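Local coordinates for uncharacterized protein (Paraburkholderia phytofirmans, PDB 5T11) that is a PelC lipoprotein that assembles into a dodecamer and probably guides export of the Pel polysaccharide across the outer membrane, at residues A22-I26 / S38-I42; V111-F115 / L148-L153. The protein carries 1 engineered substitution. All coordinates share one frame; numbering follows the deposited sequence.

Interaction 1. Residues A22-I26 / S38-I42; sequences AVVSI and SAESI
Glu40 and Ile26 run alongside each other in opposite directions, and the closest packing of this strand-helix contact lies between them. The methylene CG of Glu40 rests 3.6 Å from Ile26 CG1 and almost as near Ile26 CD1, so the aliphatic half of an acidic side chain serves as apolar surface. Beyond CG the chain is extended (chi2 162°), which carries the carboxylate past the isoleucine and down to the strand backbone. There the backbone N-H of Ile26 donates to Glu40 OE2, with 2.8 Å between Ile26 N and OE2 and a moderately bent angle of 154° at the hydrogen. The oxygen accepts through its anti lone pair, the one turned away from OE1, and also lies close to Ser25, 3.1 Å from Ser25 CA. Glu40 is buried, and this N-H would be expected to ease the cost of placing a negative charge there.

The pairing belongs to a beta-alpha-beta unit in which helix 35-49 connects the parallel neighbouring strands 21-28 and 55-57. Consistent with such a crossover, the helical segment runs nearly antiparallel to the strand, at 156°, with their axes 8.2 Å apart.

Away from the carboxylate the fit is looser. Val23 approaches Glu40 obliquely, its CG1 4.0 Å from Glu40 CG, while on the other flank Ala39 CB meets Ile26 CD1 at 4.2 Å with a single methyl. Ser25 forms the solvent side: its CB points away from the helix, and its hydroxyl takes no part in the contact. Val24 likewise turns from helix 35-49, packing instead against Ala79 of helix 78-85, which lies across the other face of the sheet.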
loop_
_atom_site.group_PDB
_atom_site.type_symbol
_atom_site.label_atom_id
_atom_site.label_comp_id
_atom_site.label_asym_id
_atom_site.label_seq_id
_atom_site.Cartn_x
_atom_site.Cartn_y
_atom_site.Cartn_z
ATOM N N ALA B 22 -23.193 -15.936 40.240
ATOM C CA ALA B 22 -22.047 -15.152 39.804
ATOM C C ALA B 22 -21.749 -15.481 38.347
ATOM O O ALA B 22 -21.709 -16.658 37.973
ATOM C CB ALA B 22 -20.820 -15.435 40.672
ATOM N N VAL B 23 -21.567 -14.445 37.529
ATOM C CA VAL B 23 -21.115 -14.608 36.145
ATOM C C VAL B 23 -19.600 -14.467 36.141
ATOM O O VAL B 23 -19.059 -13.452 36.597
ATOM C CB VAL B 23 -21.772 -13.588 35.205
ATOM C CG1 VAL B 23 -21.166 -13.687 33.796
ATOM C CG2 VAL B 23 -23.289 -13.783 35.185
ATOM N N VAL B 24 -18.917 -15.499 35.657
ATOM C CA VAL B 24 -17.470 -15.619 35.767
ATOM C C VAL B 24 -16.883 -15.791 34.368
ATOM O O VAL B 24 -17.344 -16.644 33.602
ATOM C CB VAL B 24 -17.086 -16.805 36.671
ATOM C CG1 VAL B 24 -15.697 -17.311 36.354
ATOM C CG2 VAL B 24 -17.199 -16.416 38.130
ATOM N N SER B 25 -15.876 -14.971 34.054
ATOM C CA SER B 25 -14.950 -15.100 32.928
ATOM C C SER B 25 -15.479 -15.927 31.769
ATOM O O SER B 25 -15.262 -17.141 31.699
ATOM C CB SER B 25 -13.626 -15.701 33.393
ATOM O OG SER B 25 -13.790 -17.065 33.739
ATOM N N ILE B 26 -16.190 -15.274 30.866
ATOM C CA ILE B 26 -16.560 -15.884 29.602
ATOM C C ILE B 26 -15.390 -15.715 28.641
ATOM O O ILE B 26 -14.983 -14.589 28.343
ATOM C CB ILE B 26 -17.845 -15.259 29.055
ATOM C CG1 ILE B 26 -18.993 -15.582 30.040
ATOM C CG2 ILE B 26 -18.085 -15.726 27.613
ATOM C CD1 ILE B 26 -20.361 -15.059 29.645
ATOM N N SER B 38 -18.454 -8.426 26.808
ATOM C CA SER B 38 -19.779 -8.059 26.326
ATOM C C SER B 38 -20.776 -9.162 26.608
ATOM O O SER B 38 -21.907 -8.888 27.024
ATOM C CB SER B 38 -19.753 -7.753 24.821
ATOM O OG SER B 38 -19.008 -6.568 24.599
ATOM N N ALA B 39 -20.384 -10.422 26.370
ATOM C CA ALA B 39 -21.301 -11.530 26.646
ATOM C C ALA B 39 -21.602 -11.631 28.138
ATOM O O ALA B 39 -22.725 -11.979 28.522
ATOM C CB ALA B 39 -20.740 -12.850 26.128
ATOM N N GLU B 40 -20.613 -11.334 28.992
ATOM C CA GLU B 40 -20.848 -11.371 30.436
ATOM C C GLU B 40 -21.903 -10.347 30.841
ATOM O O GLU B 40 -22.819 -10.657 31.612
ATOM C CB GLU B 40 -19.551 -11.103 31.201
ATOM C CG GLU B 40 -18.543 -12.221 31.202
ATOM C CD GLU B 40 -17.150 -11.728 31.581
ATOM O OE1 GLU B 40 -17.012 -10.512 31.839
ATOM O OE2 GLU B 40 -16.201 -12.548 31.615
ATOM N N SER B 41 -21.775 -9.114 30.335
ATOM C CA SER B 41 -22.720 -8.050 30.670
ATOM C C SER B 41 -24.115 -8.368 30.157
ATOM O O SER B 41 -25.106 -8.217 30.882
ATOM C CB SER B 41 -22.245 -6.712 30.094
ATOM O OG SER B 41 -21.044 -6.314 30.717
ATOM N N ILE B 42 -24.216 -8.776 28.890
ATOM C CA ILE B 42 -25.522 -9.140 28.352
ATOM C C ILE B 42 -26.099 -10.307 29.141
ATOM O O ILE B 42 -27.283 -10.305 29.503
ATOM C CB ILE B 42 -25.422 -9.458 26.845
ATOM C CG1 ILE B 42 -25.050 -8.209 26.056
ATOM C CG2 ILE B 42 -26.764 -10.018 26.324
ATOM C CD1 ILE B 42 -24.463 -8.512 24.636
#

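Interaction 2. Residues V111-F115 / L148-L153; sequences VGVTF and LIAKVL
Val111 and Val113 meet Leu148 through aliphatic contacts centred on one methyl, Leu148 CD2. Val111 slides past the leucine in the opposite direction, bringing its CG1 to 3.7 Å from Leu148 CD2. Val113 approaches tip to tip, with its CG2 4.2 Å from Leu148 CD2; its chi1 of -66° sets CG2 between the backbone N and carbonyl carbon, turned to the helix. Val113 CG2 also reaches Val152 CG2, more distantly.

This is helix-on-sheet packing: alternate residues of strand 109-119 point at helix 141-152, while Thr114 between them points away and bonds to Glu97 on the neighbouring strand. Strand and helix run in roughly the same direction, 31° apart, with 10.0 Å between their axes.

The aromatic contacts gather round Phe115. Leu153 CD2 stands over one face in a CH-pi contact, 4.0 Å from the centroid of the Phe115 ring and displaced toward the rim. The Ile149 side chain runs at about a right angle to that of Phe115 and brings its CG1 to the ring edge, near the ring plane, 4.2 Å from Phe115 CZ. Val152 comes in obliquely, CG1 being 3.6 Å from Phe115 CD2.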
loop_
_atom_site.group_PDB
_atom_site.type_symbol
_atom_site.label_atom_id
_atom_site.label_comp_id
_atom_site.label_asym_id
_atom_site.label_seq_id
_atom_site.Cartn_x
_atom_site.Cartn_y
_atom_site.Cartn_z
ATOM N N VAL B 111 -22.884 -14.809 15.556
ATOM C CA VAL B 111 -22.592 -14.997 16.979
ATOM C C VAL B 111 -22.638 -16.482 17.321
ATOM O O VAL B 111 -23.586 -17.184 16.946
ATOM C CB VAL B 111 -23.593 -14.233 17.871
ATOM C CG1 VAL B 111 -23.309 -14.489 19.361
ATOM C CG2 VAL B 111 -23.546 -12.727 17.564
ATOM N N GLY B 112 -21.621 -16.958 18.040
ATOM C CA GLY B 112 -21.619 -18.304 18.595
ATOM C C GLY B 112 -21.168 -18.265 20.051
ATOM O O GLY B 112 -20.155 -17.620 20.350
ATOM N N VAL B 113 -21.921 -18.906 20.966
ATOM C CA VAL B 113 -21.661 -18.865 22.406
ATOM C C VAL B 113 -21.960 -20.228 23.023
ATOM O O VAL B 113 -22.882 -20.934 22.601
ATOM C CB VAL B 113 -22.499 -17.791 23.138
ATOM C CG1 VAL B 113 -22.110 -16.403 22.698
ATOM C CG2 VAL B 113 -23.995 -18.031 22.918
ATOM N N THR B 114 -21.177 -20.588 24.040
ATOM C CA THR B 114 -21.448 -21.746 24.883
ATOM C C THR B 114 -21.501 -21.278 26.337
ATOM O O THR B 114 -20.743 -20.388 26.736
ATOM C CB THR B 114 -20.373 -22.834 24.701
ATOM O OG1 THR B 114 -19.075 -22.230 24.768
ATOM C CG2 THR B 114 -20.519 -23.545 23.343
ATOM N N PHE B 115 -22.403 -21.861 27.125
ATOM C CA PHE B 115 -22.569 -21.500 28.532
ATOM C C PHE B 115 -22.617 -22.757 29.391
ATOM O O PHE B 115 -23.094 -23.808 28.947
ATOM C CB PHE B 115 -23.865 -20.705 28.792
ATOM C CG PHE B 115 -23.842 -19.290 28.287
ATOM C CD1 PHE B 115 -23.206 -18.284 29.017
ATOM C CD2 PHE B 115 -24.504 -18.946 27.111
ATOM C CE1 PHE B 115 -23.186 -16.972 28.554
ATOM C CE2 PHE B 115 -24.484 -17.634 26.639
ATOM C CZ PHE B 115 -23.828 -16.647 27.364
ATOM N N LEU B 148 -29.847 -13.600 21.008
ATOM C CA LEU B 148 -29.467 -15.011 21.071
ATOM C C LEU B 148 -29.192 -15.458 22.504
ATOM O O LEU B 148 -29.614 -16.547 22.922
ATOM C CB LEU B 148 -28.233 -15.268 20.202
ATOM C CG LEU B 148 -27.612 -16.664 20.343
ATOM C CD1 LEU B 148 -28.569 -17.742 19.814
ATOM C CD2 LEU B 148 -26.235 -16.772 19.631
ATOM N N ILE B 149 -28.464 -14.641 23.255
ATOM C CA ILE B 149 -28.168 -14.982 24.638
ATOM C C ILE B 149 -29.453 -15.063 25.452
ATOM O O ILE B 149 -29.612 -15.954 26.299
ATOM C CB ILE B 149 -27.168 -13.970 25.215
ATOM C CG1 ILE B 149 -25.791 -14.233 24.607
ATOM C CG2 ILE B 149 -27.123 -14.065 26.753
ATOM C CD1 ILE B 149 -24.864 -13.045 24.614
ATOM N N ALA B 150 -30.409 -14.165 25.181
ATOM C CA ALA B 150 -31.715 -14.253 25.835
ATOM C C ALA B 150 -32.369 -15.602 25.559
ATOM O O ALA B 150 -32.898 -16.248 26.473
ATOM C CB ALA B 150 -32.625 -13.110 25.380
ATOM N N LYS B 151 -32.321 -16.053 24.301
ATOM C CA LYS B 151 -32.885 -17.360 23.957
ATOM C C LYS B 151 -32.125 -18.482 24.668
ATOM O O LYS B 151 -32.729 -19.348 25.321
ATOM C CB LYS B 151 -32.851 -17.540 22.429
ATOM C CG LYS B 151 -33.488 -18.814 21.887
ATOM C CD LYS B 151 -34.997 -18.817 22.121
ATOM C CE LYS B 151 -35.688 -20.021 21.480
ATOM N NZ LYS B 151 -37.073 -20.170 22.003
ATOM N N VAL B 152 -30.789 -18.456 24.580
ATOM C CA VAL B 152 -29.959 -19.529 25.125
ATOM C C VAL B 152 -30.156 -19.665 26.635
ATOM O O VAL B 152 -30.206 -20.781 27.170
ATOM C CB VAL B 152 -28.479 -19.280 24.773
ATOM C CG1 VAL B 152 -27.572 -20.182 25.602
ATOM C CG2 VAL B 152 -28.230 -19.489 23.270
ATOM N N LEU B 153 -30.248 -18.545 27.344
ATOM C CA LEU B 153 -30.364 -18.552 28.799
ATOM C C LEU B 153 -31.808 -18.601 29.287
ATOM O O LEU B 153 -32.047 -18.542 30.503
ATOM C CB LEU B 153 -29.662 -17.323 29.394
ATOM C CG LEU B 153 -28.150 -17.204 29.140
ATOM C CD1 LEU B 153 -27.565 -15.992 29.878
ATOM C CD2 LEU B 153 -27.407 -18.489 29.532
#

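Interaction 1 closes before interaction 2 opens along the chain, yet their centres are only about 11 Å apart. Strands 21-28 and 109-119 flank strand 90-99 in the same mixed sheet, and helices 35-49 and 141-152 pack side by side on one face of it. The contacts merge directly: Ile26 CD1 lies 3.6 Å from Phe115 CE1, and Ile42 CG2 lies 4.0 Å from Ile149 CD1. One continuous apolar layer thus unites the early crossover with the C-terminal helix. Other subunits of the dodecamer come in from both sides: Ser38, on helix 35-49, packs on Tyr29 of one neighbouring subunit, and Thr114, on the sheet face turned from the helices, on Asn45 of another.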